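Cell division protein FtsI/penicillin binding protein 2 (Legionella pneumophila subsp. pneumophila ATCC 43290, PDB 4ZTK) is the transpeptidase domain of a D,D-transpeptidase that probably cross-links peptidoglycan stem peptides during cell division. Local coordinates at residues Leu199-Gly203 with His204-Arg208; Ala168-Ser171 with Asp172-Leu176; Ser18-Pro22 with Arg23-Ile27. All blocks are in the same frame, centred on the assembly; numbering follows the deposited sequence.

Contact 1 (Leu199-Gly203 with His204-Arg208)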
ATOM      1  N   LEU A 199      -6.107   3.866  -8.130  1.00 28.09           N
ATOM      2  CA  LEU A 199      -7.151   4.359  -7.239  1.00 31.45           C
ATOM      3  C   LEU A 199      -7.104   5.878  -7.139  1.00 33.20           C
ATOM      4  O   LEU A 199      -8.142   6.535  -7.104  1.00 38.39           O
ATOM      5  CB  LEU A 199      -7.009   3.743  -5.847  1.00 26.76           C
ATOM      6  CG  LEU A 199      -7.075   2.217  -5.755  1.00 30.23           C
ATOM      7  CD1 LEU A 199      -6.811   1.769  -4.320  1.00 27.17           C
ATOM      8  CD2 LEU A 199      -8.421   1.694  -6.246  1.00 28.54           C
ATOM      9  N   ALA A 200      -5.895   6.430  -7.098  1.00 28.74           N
ATOM     10  CA  ALA A 200      -5.717   7.871  -7.020  1.00 33.60           C
ATOM     11  C   ALA A 200      -6.136   8.539  -8.325  1.00 40.04           C
ATOM     12  O   ALA A 200      -6.475   9.720  -8.342  1.00 40.70           O
ATOM     13  CB  ALA A 200      -4.269   8.216  -6.680  1.00 28.52           C
ATOM     14  N   ASN A 201      -6.119   7.775  -9.412  1.00 32.69           N
ATOM     15  CA  ASN A 201      -6.432   8.295 -10.738  1.00 36.26           C
ATOM     16  C   ASN A 201      -7.907   8.070 -11.071  1.00 40.95           C
ATOM     17  O   ASN A 201      -8.271   7.879 -12.232  1.00 36.80           O
ATOM     18  CB  ASN A 201      -5.530   7.620 -11.783  1.00 39.26           C
ATOM     19  CG  ASN A 201      -5.581   8.297 -13.143  1.00 42.31           C
ATOM     20  OD1 ASN A 201      -5.893   9.480 -13.248  1.00 43.36           O
ATOM     21  ND2 ASN A 201      -5.285   7.537 -14.194  1.00 36.34           N
ATOM     22  N   LYS A 202      -8.747   8.085 -10.037  1.00 37.62           N
ATOM     23  CA  LYS A 202     -10.190   7.874 -10.183  1.00 36.90           C
ATOM     24  C   LYS A 202     -10.532   6.504 -10.778  1.00 35.22           C
ATOM     25  O   LYS A 202     -11.481   6.367 -11.547  1.00 37.59           O
ATOM     26  CB  LYS A 202     -10.832   9.001 -11.003  1.00 45.78           C
ATOM     27  CG  LYS A 202     -10.719  10.378 -10.355  1.00 56.71           C
ATOM     28  CD  LYS A 202     -10.357  11.467 -11.366  1.00 70.59           C
ATOM     29  CE  LYS A 202     -11.524  11.824 -12.276  1.00 80.18           C
ATOM     30  NZ  LYS A 202     -11.172  12.925 -13.217  1.00 83.74           N
ATOM     31  N   GLY A 203      -9.752   5.492 -10.413  1.00 33.87           N
ATOM     32  CA  GLY A 203     -10.011   4.133 -10.855  1.00 29.31           C
ATOM     33  C   GLY A 203      -9.726   3.914 -12.329  1.00 34.04           C
ATOM     34  O   GLY A 203     -10.186   2.936 -12.911  1.00 32.02           O
ATOM     35  N   HIS A 204      -8.972   4.833 -12.929  1.00 33.53           N
ATOM     36  CA  HIS A 204      -8.546   4.706 -14.321  1.00 37.55           C
ATOM     37  C   HIS A 204      -7.094   4.257 -14.389  1.00 37.01           C
ATOM     38  O   HIS A 204      -6.268   4.676 -13.579  1.00 36.22           O
ATOM     39  CB  HIS A 204      -8.698   6.037 -15.063  1.00 38.49           C
ATOM     40  CG  HIS A 204     -10.117   6.404 -15.364  1.00 54.70           C
ATOM     41  ND1 HIS A 204     -10.985   6.872 -14.402  1.00 58.34           N
ATOM     42  CD2 HIS A 204     -10.821   6.367 -16.520  1.00 54.60           C
ATOM     43  CE1 HIS A 204     -12.164   7.108 -14.952  1.00 60.61           C
ATOM     44  NE2 HIS A 204     -12.090   6.809 -16.237  1.00 56.30           N
ATOM     45  N   SER A 205      -6.780   3.411 -15.359  1.00 38.14           N
ATOM     46  CA  SER A 205      -5.410   2.951 -15.525  1.00 46.59           C
ATOM     47  C   SER A 205      -4.725   3.565 -16.734  1.00 50.98           C
ATOM     48  O   SER A 205      -5.006   3.200 -17.874  1.00 62.89           O
ATOM     49  CB  SER A 205      -5.343   1.432 -15.629  1.00 55.71           C
ATOM     50  OG  SER A 205      -4.003   1.023 -15.843  1.00 56.15           O
ATOM     51  N   PHE A 206      -3.829   4.499 -16.444  1.00 44.90           N
ATOM     52  CA  PHE A 206      -2.891   5.094 -17.388  1.00 51.61           C
ATOM     53  C   PHE A 206      -2.280   4.075 -18.354  1.00 61.08           C
ATOM     54  O   PHE A 206      -2.340   4.252 -19.572  1.00 54.51           O
ATOM     55  CB  PHE A 206      -1.777   5.755 -16.580  1.00 53.75           C
ATOM     56  CG  PHE A 206      -1.555   5.104 -15.237  1.00 60.93           C
ATOM     57  CD1 PHE A 206      -0.684   4.033 -15.103  1.00 62.76           C
ATOM     58  CD2 PHE A 206      -2.241   5.545 -14.114  1.00 55.02           C
ATOM     59  CE1 PHE A 206      -0.492   3.425 -13.879  1.00 59.03           C
ATOM     60  CE2 PHE A 206      -2.054   4.942 -12.894  1.00 45.36           C
ATOM     61  CZ  PHE A 206      -1.176   3.883 -12.774  1.00 52.95           C
ATOM     62  N   ASP A 207      -1.704   3.009 -17.799  1.00 70.35           N
ATOM     63  CA  ASP A 207      -1.025   1.974 -18.584  1.00 77.61           C
ATOM     64  C   ASP A 207      -1.955   1.266 -19.572  1.00 76.46           C
ATOM     65  O   ASP A 207      -1.495   0.621 -20.514  1.00 74.93           O
ATOM     66  CB  ASP A 207      -0.359   0.945 -17.660  1.00 79.93           C
ATOM     67  CG  ASP A 207       0.788   1.533 -16.852  1.00 85.08           C
ATOM     68  OD1 ASP A 207       1.361   2.555 -17.287  1.00 86.48           O
ATOM     69  OD2 ASP A 207       1.121   0.972 -15.786  1.00 85.92           O
ATOM     70  N   ARG A 208      -3.260   1.383 -19.346  1.00 73.81           N
ATOM     71  CA  ARG A 208      -4.248   0.843 -20.268  1.00 73.35           C
ATOM     72  C   ARG A 208      -4.974   1.953 -21.023  1.00 73.30           C
ATOM     73  O   ARG A 208      -6.179   1.867 -21.262  1.00 79.91           O
ATOM     74  CB  ARG A 208      -5.253  -0.045 -19.534  1.00 75.52           C
ATOM     75  CG  ARG A 208      -4.736  -1.439 -19.222  1.00 83.78           C
ATOM     76  CD  ARG A 208      -5.863  -2.324 -18.726  1.00 91.44           C
ATOM     77  NE  ARG A 208      -7.023  -2.252 -19.611  1.00 97.52           N
ATOM     78  CZ  ARG A 208      -8.213  -2.774 -19.329  1.00 96.44           C
ATOM     79  NH1 ARG A 208      -9.212  -2.657 -20.194  1.00 95.70           N
ATOM     80  NH2 ARG A 208      -8.406  -3.411 -18.182  1.00 95.16           N
TER
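His204 closes the turn it ends through both its backbone N and its ring. Its ND1 donates to Lys202 O at 2.9 Å, a bond that would place a proton on ND1; the N-H...O angle of 137° is bent, and the donor stands above the carbonyl plane. The imidazole presents an edge to the turn, with Asn201 O and Lys202 O both near the ring plane. His204 N meanwhile donates to Asn201 O at 3.2 Å, closing a type I' beta turn from Asn201 to His204. Lys202 and Gly203, at its two middle positions, both have the positive phi that this turn type requires.

The Asn201 side chain reaches the carbonyl of His204. Its amide, swung beside the carbonyl carbon of its own residue by chi1 (-168°), extends forward along the chain, and ND2 makes a weak bond to His204 O at 3.1 Å. The same nitrogen lies 3.6 Å from Phe206 CD2, at the ring edge, with the amide and ring planes only 26° apart. A second weak bond, to Asn210 OD1, steadies this amide, while Lys202 O has a further weak partner in Thr219 OG1.

The turn thus reverses the chain directly after helix 189-200. Phe206 packs back on Ala197 and Ile198 of that helix, and strand 204-205 pairs antiparallel with strand 211-212.

Contact 2 (Ala168-Ser171 with Asp172-Leu176)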
ATOM      1  N   ALA A 168      -3.000 -24.984  -8.929  1.00 79.22           N
ATOM      2  CA  ALA A 168      -4.145 -25.466  -9.694  1.00 85.95           C
ATOM      3  C   ALA A 168      -5.093 -26.345  -8.880  1.00 87.27           C
ATOM      4  O   ALA A 168      -6.311 -26.175  -8.947  1.00 92.96           O
ATOM      5  CB  ALA A 168      -3.675 -26.207 -10.942  1.00 91.30           C
ATOM      6  N   ASP A 169      -4.541 -27.281  -8.115  1.00 77.68           N
ATOM      7  CA  ASP A 169      -5.377 -28.230  -7.381  1.00 77.47           C
ATOM      8  C   ASP A 169      -5.534 -27.874  -5.902  1.00 71.54           C
ATOM      9  O   ASP A 169      -5.953 -28.705  -5.096  1.00 73.26           O
ATOM     10  CB  ASP A 169      -4.867 -29.667  -7.555  1.00 85.03           C
ATOM     11  CG  ASP A 169      -3.488 -29.880  -6.955  1.00 86.30           C
ATOM     12  OD1 ASP A 169      -3.124 -31.057  -6.726  1.00 82.16           O
ATOM     13  OD2 ASP A 169      -2.776 -28.879  -6.710  1.00 80.38           O
ATOM     14  N   GLN A 170      -5.199 -26.637  -5.556  1.00 60.48           N
ATOM     15  CA  GLN A 170      -5.451 -26.123  -4.217  1.00 62.47           C
ATOM     16  C   GLN A 170      -6.850 -25.509  -4.170  1.00 55.46           C
ATOM     17  O   GLN A 170      -7.317 -24.954  -5.164  1.00 53.36           O
ATOM     18  CB  GLN A 170      -4.394 -25.084  -3.837  1.00 66.08           C
ATOM     19  CG  GLN A 170      -4.579 -24.455  -2.465  1.00 68.89           C
ATOM     20  CD  GLN A 170      -4.404 -25.449  -1.336  1.00 77.89           C
ATOM     21  OE1 GLN A 170      -5.326 -26.195  -0.999  1.00 83.07           O
ATOM     22  NE2 GLN A 170      -3.216 -25.467  -0.743  1.00 78.39           N
ATOM     23  N   SER A 171      -7.513 -25.630  -3.023  1.00 49.76           N
ATOM     24  CA  SER A 171      -8.854 -25.087  -2.828  1.00 48.77           C
ATOM     25  C   SER A 171      -8.970 -23.647  -3.323  1.00 39.99           C
ATOM     26  O   SER A 171      -8.101 -22.817  -3.052  1.00 40.97           O
ATOM     27  CB  SER A 171      -9.233 -25.161  -1.349  1.00 58.98           C
ATOM     28  OG  SER A 171     -10.382 -24.383  -1.069  1.00 60.78           O
ATOM     29  N   ASP A 172     -10.031 -23.362  -4.072  1.00 44.74           N
ATOM     30  CA  ASP A 172     -10.291 -22.002  -4.541  1.00 46.22           C
ATOM     31  C   ASP A 172     -10.481 -21.077  -3.353  1.00 37.77           C
ATOM     32  O   ASP A 172      -9.997 -19.955  -3.345  1.00 37.80           O
ATOM     33  CB  ASP A 172     -11.547 -21.950  -5.412  1.00 56.18           C
ATOM     34  CG  ASP A 172     -11.291 -22.383  -6.843  1.00 64.67           C
ATOM     35  OD1 ASP A 172     -10.110 -22.525  -7.231  1.00 64.79           O
ATOM     36  OD2 ASP A 172     -12.279 -22.565  -7.587  1.00 63.10           O
ATOM     37  N   ASP A 173     -11.199 -21.555  -2.346  1.00 37.15           N
ATOM     38  CA  ASP A 173     -11.510 -20.712  -1.203  1.00 41.63           C
ATOM     39  C   ASP A 173     -10.282 -20.436  -0.353  1.00 44.23           C
ATOM     40  O   ASP A 173     -10.128 -19.342   0.191  1.00 43.42           O
ATOM     41  CB  ASP A 173     -12.652 -21.308  -0.380  1.00 37.95           C
ATOM     42  CG  ASP A 173     -13.991 -21.158  -1.074  1.00 49.14           C
ATOM     43  OD1 ASP A 173     -14.138 -20.198  -1.862  1.00 52.68           O
ATOM     44  OD2 ASP A 173     -14.890 -21.993  -0.848  1.00 51.99           O
ATOM     45  N   LEU A 174      -9.394 -21.420  -0.258  1.00 42.33           N
ATOM     46  CA  LEU A 174      -8.164 -21.227   0.491  1.00 41.66           C
ATOM     47  C   LEU A 174      -7.308 -20.165  -0.189  1.00 41.81           C
ATOM     48  O   LEU A 174      -6.731 -19.306   0.473  1.00 36.80           O
ATOM     49  CB  LEU A 174      -7.389 -22.536   0.622  1.00 44.51           C
ATOM     50  CG  LEU A 174      -6.408 -22.600   1.795  1.00 53.39           C
ATOM     51  CD1 LEU A 174      -7.144 -22.385   3.109  1.00 57.74           C
ATOM     52  CD2 LEU A 174      -5.668 -23.928   1.815  1.00 58.86           C
ATOM     53  N   GLN A 175      -7.240 -20.223  -1.516  1.00 35.44           N
ATOM     54  CA  GLN A 175      -6.427 -19.277  -2.273  1.00 37.63           C
ATOM     55  C   GLN A 175      -7.037 -17.876  -2.313  1.00 33.89           C
ATOM     56  O   GLN A 175      -6.310 -16.887  -2.348  1.00 38.39           O
ATOM     57  CB  GLN A 175      -6.148 -19.808  -3.677  1.00 38.23           C
ATOM     58  CG  GLN A 175      -5.295 -21.065  -3.655  1.00 43.38           C
ATOM     59  CD  GLN A 175      -4.930 -21.556  -5.036  1.00 55.09           C
ATOM     60  OE1 GLN A 175      -3.889 -21.187  -5.580  1.00 61.94           O
ATOM     61  NE2 GLN A 175      -5.781 -22.401  -5.610  1.00 49.41           N
ATOM     62  N   LEU A 176      -8.364 -17.792  -2.301  1.00 33.05           N
ATOM     63  CA  LEU A 176      -9.026 -16.492  -2.171  1.00 33.89           C
ATOM     64  C   LEU A 176      -8.781 -15.910  -0.775  1.00 32.85           C
ATOM     65  O   LEU A 176      -8.703 -14.695  -0.599  1.00 29.71           O
ATOM     66  CB  LEU A 176     -10.524 -16.611  -2.454  1.00 30.40           C
ATOM     67  CG  LEU A 176     -10.884 -16.837  -3.927  1.00 35.90           C
ATOM     68  CD1 LEU A 176     -12.379 -17.062  -4.095  1.00 38.50           C
ATOM     69  CD2 LEU A 176     -10.417 -15.663  -4.785  1.00 28.44           C
TER
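Ser171 O is gripped twice by Gln175: the backbone N donates at 3.1 Å with an N-H...O angle of 157°, and the side-chain NE2 adds a weak bond at 3.5 Å. Gln175 CG lies against the same oxygen, 3.4 Å away, as the side chain runs back past the helix start. Its NE2 also approaches Gln170 O closely, at 3.0 Å, and its OE1 accepts from Gln167 N, a bond that ties the amide to the incoming loop.

Ser171 is the N-cap of helix 172-181. Its OG, turned anti to the backbone N (chi1 167°), accepts from Leu174 N at 3.2 Å in a fairly straight capping bond. The helix belongs to the helical part of the transpeptidase domain, and Leu176 packs on Val148 and Ile151 of helix 148-157.

Gln170 is bent at chi2. Its OE1 accepts from Ser171 N at 3.0 Å, in the carbonyl plane and on a lone pair, which limits the rotation of the amide. Leu174 CD2 rests against this amide, 3.6 Å from OE1, while Gln170 CG touches Gln175 CG and the two amide planes stand 65° apart.

Contact 3 (Ser18-Pro22 with Arg23-Ile27)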
ATOM      1  N   SER A  18      13.602   7.508 -14.413  1.00 91.24           N
ATOM      2  CA  SER A  18      13.718   8.630 -15.346  1.00 88.56           C
ATOM      3  C   SER A  18      12.914   9.880 -14.970  1.00 84.92           C
ATOM      4  O   SER A  18      13.364  11.002 -15.204  1.00 88.38           O
ATOM      5  CB  SER A  18      13.359   8.182 -16.767  1.00 85.51           C
ATOM      6  OG  SER A  18      12.014   7.744 -16.842  1.00 83.67           O
ATOM      7  N   HIS A  19      11.733   9.691 -14.387  1.00 73.94           N
ATOM      8  CA  HIS A  19      10.825  10.812 -14.134  1.00 69.41           C
ATOM      9  C   HIS A  19      11.052  11.499 -12.786  1.00 63.09           C
ATOM     10  O   HIS A  19      10.199  12.252 -12.316  1.00 61.64           O
ATOM     11  CB  HIS A  19       9.372  10.345 -14.233  1.00 71.57           C
ATOM     12  CG  HIS A  19       9.068   9.577 -15.482  1.00 75.54           C
ATOM     13  ND1 HIS A  19       8.857  10.188 -16.700  1.00 77.63           N
ATOM     14  CD2 HIS A  19       8.939   8.248 -15.701  1.00 73.81           C
ATOM     15  CE1 HIS A  19       8.611   9.268 -17.614  1.00 78.20           C
ATOM     16  NE2 HIS A  19       8.655   8.081 -17.034  1.00 76.19           N
ATOM     17  N   LEU A  20      12.206  11.248 -12.179  1.00 61.95           N
ATOM     18  CA  LEU A  20      12.489  11.719 -10.823  1.00 58.11           C
ATOM     19  C   LEU A  20      12.452  13.239 -10.658  1.00 53.34           C
ATOM     20  O   LEU A  20      12.956  13.979 -11.500  1.00 58.91           O
ATOM     21  CB  LEU A  20      13.834  11.169 -10.342  1.00 56.45           C
ATOM     22  CG  LEU A  20      13.777   9.978  -9.381  1.00 57.94           C
ATOM     23  CD1 LEU A  20      12.769   8.933  -9.845  1.00 58.08           C
ATOM     24  CD2 LEU A  20      15.152   9.358  -9.234  1.00 57.20           C
ATOM     25  N   ASP A  21      11.841  13.689  -9.565  1.00 46.11           N
ATOM     26  CA  ASP A  21      11.797  15.106  -9.218  1.00 49.98           C
ATOM     27  C   ASP A  21      12.713  15.407  -8.032  1.00 52.70           C
ATOM     28  O   ASP A  21      12.471  14.933  -6.921  1.00 54.05           O
ATOM     29  CB  ASP A  21      10.369  15.540  -8.884  1.00 47.71           C
ATOM     30  CG  ASP A  21      10.293  16.991  -8.447  1.00 60.94           C
ATOM     31  OD1 ASP A  21      10.897  17.849  -9.127  1.00 74.89           O
ATOM     32  OD2 ASP A  21       9.644  17.275  -7.420  1.00 58.51           O
ATOM     33  N   PRO A  22      13.764  16.207  -8.270  1.00 52.28           N
ATOM     34  CA  PRO A  22      14.812  16.527  -7.291  1.00 46.75           C
ATOM     35  C   PRO A  22      14.292  17.070  -5.957  1.00 44.43           C
ATOM     36  O   PRO A  22      14.883  16.772  -4.919  1.00 44.22           O
ATOM     37  CB  PRO A  22      15.662  17.585  -8.012  1.00 51.74           C
ATOM     38  CG  PRO A  22      14.836  18.043  -9.171  1.00 55.74           C
ATOM     39  CD  PRO A  22      14.003  16.871  -9.560  1.00 54.99           C
ATOM     40  N   ARG A  23      13.219  17.851  -5.980  1.00 35.30           N
ATOM     41  CA  ARG A  23      12.624  18.355  -4.743  1.00 44.63           C
ATOM     42  C   ARG A  23      11.987  17.219  -3.936  1.00 46.66           C
ATOM     43  O   ARG A  23      12.159  17.132  -2.715  1.00 40.20           O
ATOM     44  CB  ARG A  23      11.578  19.427  -5.044  1.00 53.12           C
ATOM     45  CG  ARG A  23      10.949  20.041  -3.802  1.00 67.94           C
ATOM     46  CD  ARG A  23       9.505  20.456  -4.052  1.00 85.41           C
ATOM     47  NE  ARG A  23       8.889  21.044  -2.863  1.00 96.93           N
ATOM     48  CZ  ARG A  23       7.579  21.201  -2.699  1.00 97.98           C
ATOM     49  NH1 ARG A  23       6.737  20.807  -3.647  1.00 97.55           N
ATOM     50  NH2 ARG A  23       7.109  21.747  -1.584  1.00 94.96           N
HETATM   51  N   MSE A  24      11.248  16.349  -4.618  1.00 46.39           N
HETATM   52  CA  MSE A  24      10.616  15.213  -3.951  1.00 40.64           C
HETATM   53  C   MSE A  24      11.667  14.228  -3.464  1.00 39.89           C
HETATM   54  O   MSE A  24      11.555  13.677  -2.369  1.00 40.80           O
HETATM   55  CB  MSE A  24       9.635  14.500  -4.883  1.00 46.91           C
HETATM   56  CG  MSE A  24       8.370  15.278  -5.207  1.00 53.03           C
HETATM   57 SE   MSE A  24       7.325  15.811  -3.642  0.65 74.08          SE
HETATM   58  CE  MSE A  24       7.485  14.201  -2.550  1.00 43.87           C
ATOM     59  N   GLN A  25      12.691  14.018  -4.288  1.00 34.23           N
ATOM     60  CA  GLN A  25      13.755  13.075  -3.973  1.00 39.60           C
ATOM     61  C   GLN A  25      14.471  13.437  -2.679  1.00 41.02           C
ATOM     62  O   GLN A  25      14.730  12.578  -1.839  1.00 37.07           O
ATOM     63  CB  GLN A  25      14.768  13.011  -5.116  1.00 42.75           C
ATOM     64  CG  GLN A  25      15.846  11.976  -4.905  1.00 42.95           C
ATOM     65  CD  GLN A  25      15.281  10.573  -4.796  1.00 37.34           C
ATOM     66  OE1 GLN A  25      14.203  10.285  -5.310  1.00 39.48           O
ATOM     67  NE2 GLN A  25      16.009   9.692  -4.124  1.00 43.78           N
ATOM     68  N   GLN A  26      14.784  14.716  -2.523  1.00 37.94           N
ATOM     69  CA  GLN A  26      15.483  15.188  -1.339  1.00 38.07           C
ATOM     70  C   GLN A  26      14.626  15.023  -0.083  1.00 37.31           C
ATOM     71  O   GLN A  26      15.130  14.662   0.977  1.00 46.47           O
ATOM     72  CB  GLN A  26      15.905  16.642  -1.530  1.00 44.67           C
ATOM     73  CG  GLN A  26      16.760  17.180  -0.414  1.00 55.10           C
ATOM     74  CD  GLN A  26      17.641  18.328  -0.862  1.00 61.97           C
ATOM     75  OE1 GLN A  26      18.440  18.191  -1.793  1.00 64.40           O
ATOM     76  NE2 GLN A  26      17.495  19.469  -0.205  1.00 63.90           N
ATOM     77  N   ILE A  27      13.330  15.281  -0.215  1.00 36.19           N
ATOM     78  CA  ILE A  27      12.386  15.056   0.877  1.00 35.44           C
ATOM     79  C   ILE A  27      12.396  13.604   1.361  1.00 33.06           C
ATOM     80  O   ILE A  27      12.561  13.341   2.552  1.00 41.06           O
ATOM     81  CB  ILE A  27      10.952  15.440   0.471  1.00 35.21           C
ATOM     82  CG1 ILE A  27      10.842  16.956   0.302  1.00 41.98           C
ATOM     83  CG2 ILE A  27       9.944  14.929   1.506  1.00 30.56           C
ATOM     84  CD1 ILE A  27       9.489  17.424  -0.209  1.00 40.83           C
TER
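Asp21 and Gln25 are joined by the first i to i+4 backbone bond of helix 22-38: Gln25 N donates to Asp21 O at 2.8 Å, with the donor nearly in line with the carbonyl bond (C=O...N angle 164°). The next such bond, Gln26 N to Pro22 O at 3.2 Å, is less direct, its donor standing above the carbonyl plane.

Asp21 is the N-cap residue of this helix, and Pro22 takes the first helical position, where its lack of an N-H costs no helical hydrogen bond. The capping bond is weak, Met24 N to Asp21 OD2 at 3.4 Å. It is made possible by a first torsion that sets the carboxylate anti to the backbone N (chi1 177°), swinging OD2 over the first turn. A negatively charged cap here would be expected to interact favourably with the helix dipole. The guanidinium of Arg23 does not close on it: NH1 remains 5.9 Å from OD2, and NH2 makes a weak bond to Ser312 OG at the end of the modelled chain.

The selenomethionine at position 24 starts beside the cap and then leaves it, bending at chi2 and chi3 towards Ala58, Tyr274 and Ala310. Gln25 also touches the sheet, at Ala58 and Ala60. Its NE2 donates to Phe59 O, tying the first helical turn to strand 56-63, and to Glu29 OE2 within the helix; the strand also bonds through Ile57 to the Asp21 backbone. The helix start is thereby set against an outer strand of the five-stranded sheet and the end of helix 295-310. Leu20 brushes the Gln25 amide more loosely, with CG and CD2 each 4.1 Å from OE1, whereas Met24 CG presses to 3.2 Å from Asp21 OD2.

Overall arrangement
Contacts 2 and 3 are both N-terminal helix caps at the surface, whereas contact 1 is a partly buried turn leaving a helix. The two caps differ in chemistry: a serine hydroxyl with a glutamine side chain in contact 2, a carboxylate followed by proline in contact 3. Contact 1 relies on a histidine ring and an asparagine amide instead. Their settings diverge too. Contact 3 joins helix 22-38 to the five-stranded sheet, while contact 2 lies among helices on the opposite side of the chain's centre, about 42 Å away between centres. Contacts 1 and 2 involve successive helices, 189-200 and 172-181, yet their nearest atoms remain about 17 Å apart.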